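Local coordinates for protein deferrochelatase (Vibrio cholerae, PDB 5DE0) that binds heme b and, as a member of the DyP-type peroxidase family, probably acts as a heme peroxidase, at residues B[32-35]-B[36-40]; B[273-276]-B[277-280]; B[222-226]-B[227-231]; B[65-69]-B[70-74]; B[42-45]-B[46-50]. One frame throughout, in Å; residues are numbered along the deposited sequence.

Each of the five contacts is local, made within one unbroken run of chain, so none closes a long loop and none nests in or crosses another; they simply follow in series. From the N terminus come interaction 1 on helix 30-38 and interaction 5 on helix 40-50, adjoining in sequence, then interaction 4 in the turn after helix 64-67. Interaction 4 returns to interaction 1, where F70 CE1 lies 3.8 Å from L34 CD1. In the C-terminal part of the fold, interaction 3 lies in the loop leading into strand 232-239 and interaction 2 in the one leading into strand 281-291. Their centres are about 21 Å apart, and both reach the heme.

Interaction 1. Residues B[32-35]-B[36-40]; sequences HVLQ and ALKAL
K38 reaches back over L34: CE of K38 comes to 3.8 Å from CG of L34, the two side chains running obliquely past each other. The lysine is extended beyond CG, which carries NZ past the leucine branch to its hydrogen-bond acceptor, the backbone O of L300. The aliphatic part of K38 therefore packs while its charged end is satisfied outside the helix. Along the backbone, four i to i+4 pairs are met. A36 N bonds to H32 O at 3.1 Å, and L37 N to V33 O at 3.0 Å. K38 N donates to L34 O at 2.9 Å with an N-H...O angle of 152°, whereas the bond from A39 N to Q35 O is weak, bent to 130°. Residues 32-38 make up most of helix 30-38, in the N-terminal part of the DyP-type fold, and the helix lies against strands 57-62 and 98-104. V33 and L37 point the same way, with CG1 of V33 4.2 Å from CD1 of L37; L37 rests on F62, V98 and I100, and V33 on I121. The carbonyl O of K38 accepts from NE2 of Q298, a second tie to the C-terminal part of the chain.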
# COMPACT_ATOMS: atom_id res chain seq x y z
N HIS B 32 5.91 -22.24 -18.63
CA HIS B 32 6.51 -22.01 -17.32
C HIS B 32 5.61 -21.10 -16.49
O HIS B 32 5.50 -21.26 -15.27
CB HIS B 32 7.91 -21.40 -17.45
CG HIS B 32 8.87 -22.23 -18.26
ND1 HIS B 32 8.49 -23.35 -18.96
CD2 HIS B 32 10.20 -22.08 -18.47
CE1 HIS B 32 9.54 -23.86 -19.58
NE2 HIS B 32 10.59 -23.11 -19.29
N VAL B 33 4.98 -20.14 -17.16
CA VAL B 33 4.10 -19.19 -16.50
C VAL B 33 2.83 -19.87 -15.99
O VAL B 33 2.41 -19.64 -14.85
CB VAL B 33 3.71 -18.04 -17.44
CG1 VAL B 33 2.71 -17.12 -16.76
CG2 VAL B 33 4.95 -17.27 -17.87
N LEU B 34 2.24 -20.72 -16.82
CA LEU B 34 1.04 -21.46 -16.45
C LEU B 34 1.29 -22.35 -15.23
O LEU B 34 0.46 -22.42 -14.32
CB LEU B 34 0.54 -22.31 -17.62
CG LEU B 34 -0.72 -23.14 -17.38
CD1 LEU B 34 -1.86 -22.25 -16.90
CD2 LEU B 34 -1.12 -23.89 -18.63
N GLN B 35 2.43 -23.02 -15.23
CA GLN B 35 2.82 -23.88 -14.11
C GLN B 35 2.93 -23.08 -12.82
O GLN B 35 2.43 -23.50 -11.78
CB GLN B 35 4.15 -24.58 -14.40
CG GLN B 35 4.06 -25.68 -15.44
CD GLN B 35 5.37 -26.45 -15.59
OE1 GLN B 35 6.31 -26.24 -14.83
NE2 GLN B 35 5.42 -27.34 -16.57
N ALA B 36 3.58 -21.93 -12.91
CA ALA B 36 3.76 -21.05 -11.76
C ALA B 36 2.42 -20.54 -11.23
O ALA B 36 2.26 -20.34 -10.02
CB ALA B 36 4.66 -19.88 -12.12
N LEU B 37 1.46 -20.34 -12.12
CA LEU B 37 0.12 -19.90 -11.72
C LEU B 37 -0.64 -21.03 -11.03
O LEU B 37 -1.38 -20.80 -10.07
CB LEU B 37 -0.66 -19.38 -12.92
CG LEU B 37 -0.14 -18.10 -13.56
CD1 LEU B 37 -0.93 -17.76 -14.81
CD2 LEU B 37 -0.17 -16.94 -12.58
N LYS B 38 -0.46 -22.25 -11.53
CA LYS B 38 -1.10 -23.42 -10.95
C LYS B 38 -0.58 -23.73 -9.56
O LYS B 38 -1.29 -24.33 -8.75
CB LYS B 38 -0.89 -24.64 -11.84
CG LYS B 38 -1.64 -24.62 -13.15
CD LYS B 38 -1.49 -25.97 -13.85
CE LYS B 38 -2.11 -25.95 -15.22
NZ LYS B 38 -2.05 -27.29 -15.85
N ALA B 39 0.66 -23.33 -9.29
CA ALA B 39 1.31 -23.64 -8.02
C ALA B 39 0.96 -22.64 -6.93
O ALA B 39 1.38 -22.78 -5.79
CB ALA B 39 2.82 -23.71 -8.21
N LEU B 40 0.18 -21.62 -7.29
CA LEU B 40 -0.24 -20.61 -6.33
C LEU B 40 -1.12 -21.16 -5.20
O LEU B 40 -0.87 -20.84 -4.03
CB LEU B 40 -0.96 -19.46 -7.05
CG LEU B 40 -0.06 -18.51 -7.84
CD1 LEU B 40 -0.88 -17.40 -8.48
CD2 LEU B 40 1.02 -17.93 -6.93

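Interaction 2. Residues B[273-276]-B[277-280]; sequences KTDQ and LLRF. With HEM (protoporphyrin IX containing Fe), chain F.
Q276 and R279 run side by side, and their polar ends meet in a hydrogen bond from NH1 of R279 to OE1 of Q276, 2.8 Å long. The acceptor lies near the guanidinium plane, and the donor approaches almost in line with the amide C=O, although the two flat groups are turned 74° apart. The glutamine bends at chi2 (-70°) and the arginine at chi3 (52°), which folds both ends to the same side of the turn. A second side-chain bond joins OD1 of D275 to L277 N at 2.8 Å; the N-H comes from above the carboxylate plane. OD2 of the same carboxylate is hydrogen-bonded to ND1 of H216, so D275 links this turn to helix 216-220.

Backbone bonds make the short 3-10 turn: L278 N to D275 O at 3.1 Å and R279 N to Q276 O at 3.2 Å. Apolar contacts fill in around them. CB of D275 sits 3.7 Å from CG of L278, and CB of R279 lies over one face of the F280 ring, toward its rim; that ring also meets W186 edge-to-face.

L277 turns to the cofactor, its CD2 3.5 Å from C3C of the heme, and forms part of the heme pocket. A methyl group of L277 thus meets the porphyrin, while the D275 carboxylate, bonded at both oxygens, ties the backbone N of that leucine to H216: OD1 fixes L277 N, and OD2, bonded to ND1 of H216, would probably polarise that imidazole.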
# COMPACT_ATOMS: atom_id res chain seq x y z
N LYS B 273 -28.64 7.75 -20.48
CA LYS B 273 -28.22 8.42 -19.26
C LYS B 273 -27.02 7.73 -18.63
O LYS B 273 -26.96 6.50 -18.57
CB LYS B 273 -29.36 8.49 -18.25
CG LYS B 273 -30.27 9.69 -18.40
CD LYS B 273 -31.34 9.45 -19.43
CE LYS B 273 -32.34 10.59 -19.45
NZ LYS B 273 -33.64 10.16 -20.04
N THR B 274 -26.07 8.53 -18.15
CA THR B 274 -24.89 7.99 -17.50
C THR B 274 -25.06 8.00 -15.99
O THR B 274 -25.92 8.69 -15.45
CB THR B 274 -23.63 8.79 -17.86
OG1 THR B 274 -23.79 10.15 -17.45
CG2 THR B 274 -23.38 8.74 -19.36
N ASP B 275 -24.22 7.23 -15.31
CA ASP B 275 -24.24 7.15 -13.85
C ASP B 275 -23.77 8.47 -13.24
O ASP B 275 -22.75 9.03 -13.65
CB ASP B 275 -23.35 6.00 -13.37
CG ASP B 275 -23.65 5.58 -11.94
OD1 ASP B 275 -23.93 6.46 -11.10
OD2 ASP B 275 -23.61 4.36 -11.66
N GLN B 276 -24.52 8.96 -12.26
CA GLN B 276 -24.16 10.19 -11.55
C GLN B 276 -22.85 10.02 -10.78
O GLN B 276 -22.10 10.98 -10.60
CB GLN B 276 -25.28 10.61 -10.60
CG GLN B 276 -26.56 11.05 -11.30
CD GLN B 276 -26.41 12.37 -12.02
OE1 GLN B 276 -25.86 13.33 -11.48
NE2 GLN B 276 -26.90 12.43 -13.25
N LEU B 277 -22.58 8.79 -10.34
CA LEU B 277 -21.35 8.50 -9.61
C LEU B 277 -20.12 8.72 -10.48
O LEU B 277 -19.06 9.10 -9.99
CB LEU B 277 -21.37 7.06 -9.08
CG LEU B 277 -20.10 6.53 -8.40
CD1 LEU B 277 -19.75 7.37 -7.18
CD2 LEU B 277 -20.26 5.07 -8.02
N LEU B 278 -20.28 8.49 -11.78
CA LEU B 278 -19.17 8.61 -12.73
C LEU B 278 -18.77 10.06 -12.98
O LEU B 278 -17.86 10.34 -13.76
CB LEU B 278 -19.53 7.93 -14.05
CG LEU B 278 -19.74 6.42 -13.95
CD1 LEU B 278 -20.15 5.83 -15.29
CD2 LEU B 278 -18.49 5.74 -13.42
N ARG B 279 -19.45 10.99 -12.31
CA ARG B 279 -19.08 12.40 -12.35
C ARG B 279 -17.89 12.66 -11.44
O ARG B 279 -17.18 13.66 -11.58
CB ARG B 279 -20.25 13.29 -11.94
CG ARG B 279 -21.37 13.37 -12.95
CD ARG B 279 -22.59 14.03 -12.33
NE ARG B 279 -22.27 15.31 -11.72
CZ ARG B 279 -23.05 15.94 -10.84
NH1 ARG B 279 -24.19 15.40 -10.46
NH2 ARG B 279 -22.67 17.11 -10.34
N PHE B 280 -17.67 11.74 -10.50
CA PHE B 280 -16.68 11.95 -9.45
C PHE B 280 -15.64 10.83 -9.39
O PHE B 280 -14.80 10.80 -8.50
CB PHE B 280 -17.39 12.08 -8.10
CG PHE B 280 -18.50 13.09 -8.09
CD1 PHE B 280 -18.24 14.43 -7.87
CD2 PHE B 280 -19.81 12.69 -8.32
CE1 PHE B 280 -19.26 15.36 -7.87
CE2 PHE B 280 -20.84 13.62 -8.31
CZ PHE B 280 -20.56 14.95 -8.09
CHA HEM F . -24.12 -1.01 -4.89
CHB HEM F . -22.47 -2.88 -9.04
CHC HEM F . -19.06 0.58 -9.30
CHD HEM F . -20.16 1.88 -4.76
C1A HEM F . -23.97 -1.82 -5.99
C2A HEM F . -24.79 -2.96 -6.33
C3A HEM F . -24.33 -3.48 -7.47
C4A HEM F . -23.21 -2.68 -7.90
CMA HEM F . -24.89 -4.71 -8.22
CAA HEM F . -25.99 -3.49 -5.50
CBA HEM F . -27.28 -3.06 -6.18
CGA HEM F . -28.46 -3.41 -5.32
O1A HEM F . -28.74 -2.66 -4.35
O2A HEM F . -29.13 -4.44 -5.61
C1B HEM F . -21.47 -2.06 -9.51
C2B HEM F . -20.88 -2.13 -10.83
C3B HEM F . -19.94 -1.19 -10.92
C4B HEM F . -19.89 -0.47 -9.65
CMB HEM F . -21.27 -3.12 -11.95
CAB HEM F . -19.10 -0.96 -12.20
CBB HEM F . -18.12 -0.06 -12.26
C1C HEM F . -19.03 1.22 -8.08
C2C HEM F . -18.11 2.26 -7.67
C3C HEM F . -18.42 2.62 -6.41
C4C HEM F . -19.55 1.81 -5.99
CMC HEM F . -16.98 2.82 -8.58
CAC HEM F . -17.78 3.68 -5.48
CBC HEM F . -16.82 4.53 -5.84
C1D HEM F . -21.38 1.33 -4.41
C2D HEM F . -22.19 1.74 -3.29
C3D HEM F . -23.43 0.83 -3.32
C4D HEM F . -23.24 -0.03 -4.47
CMD HEM F . -21.88 2.85 -2.26
CAD HEM F . -24.62 0.85 -2.35
CBD HEM F . -24.34 -0.04 -1.14
CGD HEM F . -24.23 -1.48 -1.58
O1D HEM F . -23.08 -1.96 -1.75
O2D HEM F . -25.28 -2.14 -1.76
NA HEM F . -23.02 -1.67 -6.98
NB HEM F . -20.84 -1.04 -8.82
NC HEM F . -19.89 0.98 -7.03
ND HEM F . -22.03 0.30 -5.08
FE HEM F . -21.50 -0.29 -6.99

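Interaction 3. Residues B[222-226]-B[227-231]; sequences IKEEG and KGLKI. With HEM (protoporphyrin IX containing Fe), chain F.
L229 meets I222 twice, once through its backbone and once through its side chain. The hydrogen bond from L229 N to I222 O is short, 2.7 Å, and nearly straight, with an N-H...O angle of 177° and the donor almost on the line of the C=O bond. The same carbonyl takes a CA-H...O contact from G228 CA at 3.5 Å. CD1 of L229 packs on CG2 of I222 at 3.8 Å, the side chains lying at an oblique angle. The other leucine branch, CD2, approaches CG of E224 at 3.8 Å, the two side chains crossing at about a right angle, so the leucine fork is held between an apolar neighbour and the aliphatic part of a glutamate. E224 takes this place with CG between the backbone N and the carbonyl carbon (chi1 50°), and its OE1 receives a weak hydrogen bond from NE2 of H257.

The outer shell is the reversal of the chain itself. A cis peptide bond joins E225 to G226, and CB of E225 comes 3.7 Å from CB of K227 across the bend. CB of K223 lies 3.6 Å from G228 N.

Beyond this chain reversal the backbone enters the heme pocket, where CD1 of I231 is 3.9 Å from CHB of the heme. The turn joins helix 216-220 to strand 232-239. Helix 257-266 backs it, with T261 touching both I222 and L229 and ND2 of N258 bonded to K230 O, while I231 packs on F249, A251 and C253 of strand 247-253.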
# COMPACT_ATOMS: atom_id res chain seq x y z
N ILE B 222 -30.95 -3.71 -11.49
CA ILE B 222 -31.71 -4.07 -12.67
C ILE B 222 -32.38 -5.43 -12.53
O ILE B 222 -31.73 -6.42 -12.18
CB ILE B 222 -30.80 -4.09 -13.93
CG1 ILE B 222 -30.08 -2.75 -14.08
CG2 ILE B 222 -31.62 -4.41 -15.17
CD1 ILE B 222 -29.05 -2.74 -15.19
N LYS B 223 -33.69 -5.47 -12.78
CA LYS B 223 -34.41 -6.74 -12.85
C LYS B 223 -35.16 -6.80 -14.18
O LYS B 223 -35.87 -5.87 -14.55
CB LYS B 223 -35.37 -6.90 -11.66
CG LYS B 223 -36.39 -5.79 -11.49
CD LYS B 223 -37.37 -6.12 -10.37
CE LYS B 223 -38.52 -5.12 -10.32
NZ LYS B 223 -39.52 -5.48 -9.27
N GLU B 224 -34.98 -7.91 -14.90
CA GLU B 224 -35.50 -8.05 -16.25
C GLU B 224 -36.19 -9.39 -16.46
O GLU B 224 -36.86 -9.61 -17.47
CB GLU B 224 -34.36 -7.90 -17.27
CG GLU B 224 -33.17 -8.78 -16.94
CD GLU B 224 -32.21 -8.95 -18.10
OE1 GLU B 224 -31.71 -10.08 -18.29
OE2 GLU B 224 -31.95 -7.96 -18.81
N GLU B 225 -36.02 -10.30 -15.50
CA GLU B 225 -36.51 -11.67 -15.62
C GLU B 225 -38.02 -11.94 -15.44
O GLU B 225 -38.55 -12.77 -16.17
CB GLU B 225 -35.72 -12.57 -14.65
CG GLU B 225 -34.22 -12.31 -14.66
CD GLU B 225 -33.40 -13.58 -14.81
OE1 GLU B 225 -33.87 -14.67 -14.41
OE2 GLU B 225 -32.27 -13.49 -15.34
N GLY B 226 -38.73 -11.28 -14.52
CA GLY B 226 -38.27 -10.20 -13.66
C GLY B 226 -37.70 -10.62 -12.32
O GLY B 226 -38.43 -10.97 -11.39
N LYS B 227 -36.38 -10.60 -12.24
CA LYS B 227 -35.65 -10.97 -11.03
C LYS B 227 -34.30 -10.29 -11.10
O LYS B 227 -33.65 -10.27 -12.15
CB LYS B 227 -35.51 -12.49 -10.91
CG LYS B 227 -35.71 -13.01 -9.49
CD LYS B 227 -34.48 -12.78 -8.63
CE LYS B 227 -34.87 -12.22 -7.27
NZ LYS B 227 -35.31 -10.79 -7.36
N GLY B 228 -33.88 -9.73 -9.98
CA GLY B 228 -32.68 -8.90 -9.93
C GLY B 228 -31.41 -9.53 -10.46
O GLY B 228 -31.09 -10.68 -10.14
N LEU B 229 -30.67 -8.78 -11.29
CA LEU B 229 -29.36 -9.21 -11.75
C LEU B 229 -28.36 -9.00 -10.63
O LEU B 229 -28.05 -7.87 -10.27
CB LEU B 229 -28.92 -8.45 -13.00
CG LEU B 229 -29.93 -8.35 -14.14
CD1 LEU B 229 -29.38 -7.50 -15.31
CD2 LEU B 229 -30.31 -9.74 -14.63
N LYS B 230 -27.88 -10.10 -10.06
CA LYS B 230 -27.01 -10.03 -8.90
C LYS B 230 -25.58 -10.46 -9.21
O LYS B 230 -25.35 -11.34 -10.03
CB LYS B 230 -27.59 -10.86 -7.76
CG LYS B 230 -28.78 -10.19 -7.09
CD LYS B 230 -29.47 -11.10 -6.09
CE LYS B 230 -30.49 -10.31 -5.28
NZ LYS B 230 -31.39 -9.52 -6.15
N ILE B 231 -24.63 -9.80 -8.54
CA ILE B 231 -23.22 -10.13 -8.66
C ILE B 231 -22.59 -10.20 -7.28
O ILE B 231 -23.12 -9.65 -6.32
CB ILE B 231 -22.46 -9.10 -9.52
CG1 ILE B 231 -22.49 -7.72 -8.85
CG2 ILE B 231 -23.03 -9.03 -10.93
CD1 ILE B 231 -21.76 -6.65 -9.63
CHA HEM F . -24.12 -1.01 -4.89
CHB HEM F . -22.47 -2.88 -9.04
CHC HEM F . -19.06 0.58 -9.30
CHD HEM F . -20.16 1.88 -4.76
C1A HEM F . -23.97 -1.82 -5.99
C2A HEM F . -24.79 -2.96 -6.33
C3A HEM F . -24.33 -3.48 -7.47
C4A HEM F . -23.21 -2.68 -7.90
CMA HEM F . -24.89 -4.71 -8.22
CAA HEM F . -25.99 -3.49 -5.50
CBA HEM F . -27.28 -3.06 -6.18
CGA HEM F . -28.46 -3.41 -5.32
O1A HEM F . -28.74 -2.66 -4.35
O2A HEM F . -29.13 -4.44 -5.61
C1B HEM F . -21.47 -2.06 -9.51
C2B HEM F . -20.88 -2.13 -10.83
C3B HEM F . -19.94 -1.19 -10.92
C4B HEM F . -19.89 -0.47 -9.65
CMB HEM F . -21.27 -3.12 -11.95
CAB HEM F . -19.10 -0.96 -12.20
CBB HEM F . -18.12 -0.06 -12.26
C1C HEM F . -19.03 1.22 -8.08
C2C HEM F . -18.11 2.26 -7.67
C3C HEM F . -18.42 2.62 -6.41
C4C HEM F . -19.55 1.81 -5.99
CMC HEM F . -16.98 2.82 -8.58
CAC HEM F . -17.78 3.68 -5.48
CBC HEM F . -16.82 4.53 -5.84
C1D HEM F . -21.38 1.33 -4.41
C2D HEM F . -22.19 1.74 -3.29
C3D HEM F . -23.43 0.83 -3.32
C4D HEM F . -23.24 -0.03 -4.47
CMD HEM F . -21.88 2.85 -2.26
CAD HEM F . -24.62 0.85 -2.35
CBD HEM F . -24.34 -0.04 -1.14
CGD HEM F . -24.23 -1.48 -1.58
O1D HEM F . -23.08 -1.96 -1.75
O2D HEM F . -25.28 -2.14 -1.76
NA HEM F . -23.02 -1.67 -6.98
NB HEM F . -20.84 -1.04 -8.82
NC HEM F . -19.89 0.98 -7.03
ND HEM F . -22.03 0.30 -5.08
FE HEM F . -21.50 -0.29 -6.99

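Interaction 4. Residues B[65-69]-B[70-74]; sequences GFWSH and FEMAS
F70 packs between two aromatic neighbours, presenting its edge to W67 and a face to F66. That edge points to the five-membered ring of W67 in a T-shaped pair, centroids 5.0 Å apart and planes at 89°, with CD2 of F70 3.7 Å from CD2 of W67. The edge of F66 is turned toward the face of F70 in an offset edge-to-face pair, centroids 5.5 Å apart. W67 has CG anti to its backbone N (chi1 -154°), which brings the indole over to F70. The cluster sits where helix 64-67 gives way to a type I beta turn from W67 to F70, closed by F70 N to W67 O at 3.0 Å. F70 also meets F62 edge-to-face and touches L34, joining the turn to helix 30-38 and, through F62, to strand 57-62.

The other side is looser. NE1 of W67 bonds to A73 O at 3.3 Å, a bent bond of 137° with the acceptor tilted from the indole plane. CB of S74 lies 3.5 Å from CD1 of W67, yet S74 is only partly covered, and A73, E71 and S68 are exposed. OE1 of E71 makes a weak hydrogen bond to OG1 of T301.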
# COMPACT_ATOMS: atom_id res chain seq x y z
N GLY B 65 -8.63 -13.58 -24.60
CA GLY B 65 -7.50 -13.67 -25.51
C GLY B 65 -6.49 -14.73 -25.11
O GLY B 65 -5.96 -15.44 -25.96
N PHE B 66 -6.22 -14.84 -23.81
CA PHE B 66 -5.25 -15.81 -23.32
C PHE B 66 -5.83 -17.22 -23.27
O PHE B 66 -5.09 -18.20 -23.28
CB PHE B 66 -4.74 -15.40 -21.94
CG PHE B 66 -3.59 -16.25 -21.44
CD1 PHE B 66 -2.30 -15.99 -21.86
CD2 PHE B 66 -3.81 -17.30 -20.55
CE1 PHE B 66 -1.23 -16.76 -21.41
CE2 PHE B 66 -2.74 -18.08 -20.10
CZ PHE B 66 -1.46 -17.81 -20.53
N TRP B 67 -7.15 -17.32 -23.21
CA TRP B 67 -7.80 -18.62 -23.12
C TRP B 67 -7.64 -19.41 -24.43
O TRP B 67 -7.76 -20.63 -24.43
CB TRP B 67 -9.27 -18.47 -22.76
CG TRP B 67 -9.82 -19.68 -22.07
CD1 TRP B 67 -10.15 -20.87 -22.65
CD2 TRP B 67 -10.09 -19.83 -20.67
NE1 TRP B 67 -10.61 -21.75 -21.70
CE2 TRP B 67 -10.59 -21.14 -20.48
CE3 TRP B 67 -9.97 -18.98 -19.57
CZ2 TRP B 67 -10.95 -21.61 -19.21
CZ3 TRP B 67 -10.34 -19.46 -18.32
CH2 TRP B 67 -10.82 -20.76 -18.15
N SER B 68 -7.38 -18.71 -25.52
CA SER B 68 -7.16 -19.36 -26.81
C SER B 68 -5.97 -20.30 -26.75
O SER B 68 -5.95 -21.32 -27.43
CB SER B 68 -6.96 -18.31 -27.90
OG SER B 68 -8.14 -17.55 -28.07
N HIS B 69 -4.98 -19.94 -25.95
CA HIS B 69 -3.78 -20.74 -25.77
C HIS B 69 -4.07 -22.08 -25.10
O HIS B 69 -3.28 -23.02 -25.21
CB HIS B 69 -2.75 -19.97 -24.94
CG HIS B 69 -2.17 -18.77 -25.64
ND1 HIS B 69 -2.92 -17.66 -25.96
CD2 HIS B 69 -0.92 -18.51 -26.07
CE1 HIS B 69 -2.15 -16.77 -26.56
NE2 HIS B 69 -0.93 -17.26 -26.64
N PHE B 70 -5.21 -22.18 -24.42
CA PHE B 70 -5.58 -23.40 -23.71
C PHE B 70 -6.15 -24.47 -24.64
O PHE B 70 -6.72 -24.15 -25.68
CB PHE B 70 -6.61 -23.08 -22.62
CG PHE B 70 -6.03 -22.34 -21.45
CD1 PHE B 70 -4.75 -22.61 -20.99
CD2 PHE B 70 -6.77 -21.36 -20.81
CE1 PHE B 70 -4.22 -21.91 -19.91
CE2 PHE B 70 -6.25 -20.66 -19.73
CZ PHE B 70 -4.97 -20.94 -19.29
N GLU B 71 -5.98 -25.73 -24.25
CA GLU B 71 -6.60 -26.84 -24.97
C GLU B 71 -8.09 -26.90 -24.63
O GLU B 71 -8.92 -27.15 -25.50
CB GLU B 71 -5.93 -28.16 -24.63
CG GLU B 71 -4.50 -28.30 -25.16
CD GLU B 71 -3.89 -29.65 -24.84
OE1 GLU B 71 -4.52 -30.42 -24.08
OE2 GLU B 71 -2.80 -29.96 -25.36
N MET B 72 -8.40 -26.69 -23.36
CA MET B 72 -9.77 -26.61 -22.89
C MET B 72 -10.54 -25.51 -23.62
O MET B 72 -10.03 -24.40 -23.80
CB MET B 72 -9.81 -26.38 -21.37
CG MET B 72 -11.15 -25.89 -20.84
SD MET B 72 -12.53 -27.00 -21.18
CE MET B 72 -11.97 -28.50 -20.37
N ALA B 73 -11.75 -25.84 -24.05
CA ALA B 73 -12.62 -24.87 -24.71
C ALA B 73 -12.92 -23.68 -23.79
O ALA B 73 -12.98 -23.83 -22.57
CB ALA B 73 -13.92 -25.53 -25.15
N SER B 74 -13.11 -22.51 -24.38
CA SER B 74 -13.38 -21.31 -23.61
C SER B 74 -14.82 -21.29 -23.13
O SER B 74 -15.69 -21.89 -23.76
CB SER B 74 -13.08 -20.06 -24.44
OG SER B 74 -14.16 -19.77 -25.31

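Interaction 5. Residues B[42-45]-B[46-50]; sequences ALVE and EINQN
The backbone from A42 to N50 is regular alpha helix, its i to i+4 bonds across the contact running from E46 N to A42 O at 3.2 Å through I47 N to L43 O, N48 N to V44 O and Q49 N to E45 O. On the exposed side E45 and Q49 pair weakly: NE2 of Q49 lies 3.4 Å from OE2 of E45, with an N-H...O angle of 141° and the carboxylate and amide planes 71° apart. E45 bends at chi2 (64°), which swings its carboxylate along the helix toward the glutamine, and OE2 also lies 3.5 Å from CG of Q49. The result is a weak link between two exposed polar side chains.

The side facing the protein is apolar or tied to it. CG of L43 is 4.1 Å from CD1 of I47, their side chains at a slant to one another. V44 and N48 lie side by side, pointing the same way, with CG1 of V44 3.7 Å from ND2 of N48. That amide nitrogen donates a hydrogen bond to the backbone O of L56, so its polar partner is in the loop before strand 57-62 and not in the helix.

These contacts run along nearly all of helix 40-50, in the N-terminal part of the fold. I47 packs against L109, Y112 and T113 of helix 108-117 and L43 against K116 there, while V44 and I47 both rest on L56, just ahead of strand 57-62.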
# COMPACT_ATOMS: atom_id res chain seq x y z
N ALA B 42 -1.16 -24.12 -3.88
CA ALA B 42 -0.33 -24.93 -2.99
C ALA B 42 0.54 -24.04 -2.11
O ALA B 42 0.77 -24.36 -0.95
CB ALA B 42 0.54 -25.88 -3.81
N LEU B 43 1.00 -22.93 -2.67
CA LEU B 43 1.77 -21.95 -1.91
C LEU B 43 0.90 -21.31 -0.83
O LEU B 43 1.33 -21.15 0.31
CB LEU B 43 2.33 -20.87 -2.84
CG LEU B 43 2.99 -19.67 -2.16
CD1 LEU B 43 4.18 -20.10 -1.32
CD2 LEU B 43 3.39 -18.62 -3.18
N VAL B 44 -0.32 -20.95 -1.20
CA VAL B 44 -1.26 -20.32 -0.28
C VAL B 44 -1.61 -21.25 0.89
O VAL B 44 -1.64 -20.82 2.04
CB VAL B 44 -2.55 -19.90 -1.01
CG1 VAL B 44 -3.65 -19.53 -0.01
CG2 VAL B 44 -2.27 -18.75 -1.95
N GLU B 45 -1.84 -22.53 0.58
CA GLU B 45 -2.12 -23.52 1.61
C GLU B 45 -0.96 -23.61 2.60
O GLU B 45 -1.17 -23.71 3.81
CB GLU B 45 -2.38 -24.89 0.98
CG GLU B 45 -2.51 -26.02 1.99
CD GLU B 45 -3.70 -25.85 2.91
OE1 GLU B 45 -4.82 -25.67 2.40
OE2 GLU B 45 -3.51 -25.90 4.15
N GLU B 46 0.26 -23.57 2.07
CA GLU B 46 1.47 -23.66 2.89
C GLU B 46 1.62 -22.44 3.80
O GLU B 46 2.00 -22.56 4.96
CB GLU B 46 2.71 -23.80 2.00
CG GLU B 46 4.02 -23.77 2.76
CD GLU B 46 5.22 -24.05 1.87
OE1 GLU B 46 5.02 -24.63 0.78
OE2 GLU B 46 6.35 -23.68 2.26
N ILE B 47 1.30 -21.27 3.26
CA ILE B 47 1.34 -20.03 4.03
C ILE B 47 0.33 -20.08 5.17
O ILE B 47 0.64 -19.72 6.31
CB ILE B 47 1.05 -18.80 3.14
CG1 ILE B 47 2.16 -18.64 2.09
CG2 ILE B 47 0.94 -17.55 3.98
CD1 ILE B 47 1.94 -17.50 1.13
N ASN B 48 -0.88 -20.55 4.88
CA ASN B 48 -1.93 -20.65 5.89
C ASN B 48 -1.55 -21.61 7.01
O ASN B 48 -1.90 -21.39 8.17
CB ASN B 48 -3.25 -21.09 5.25
CG ASN B 48 -4.00 -19.94 4.61
OD1 ASN B 48 -3.98 -18.81 5.12
ND2 ASN B 48 -4.67 -20.21 3.50
N GLN B 49 -0.82 -22.67 6.67
CA GLN B 49 -0.34 -23.61 7.68
C GLN B 49 0.76 -22.99 8.54
O GLN B 49 0.91 -23.34 9.71
CB GLN B 49 0.17 -24.89 7.03
CG GLN B 49 -0.92 -25.77 6.45
CD GLN B 49 -0.44 -27.17 6.14
OE1 GLN B 49 0.72 -27.51 6.38
NE2 GLN B 49 -1.33 -28.00 5.60
N ASN B 50 1.54 -22.09 7.96
CA ASN B 50 2.59 -21.41 8.71
C ASN B 50 2.06 -20.21 9.48
O ASN B 50 2.68 -19.75 10.43
CB ASN B 50 3.71 -20.98 7.77
CG ASN B 50 4.50 -22.15 7.22
OD1 ASN B 50 4.04 -23.29 7.25
ND2 ASN B 50 5.69 -21.87 6.71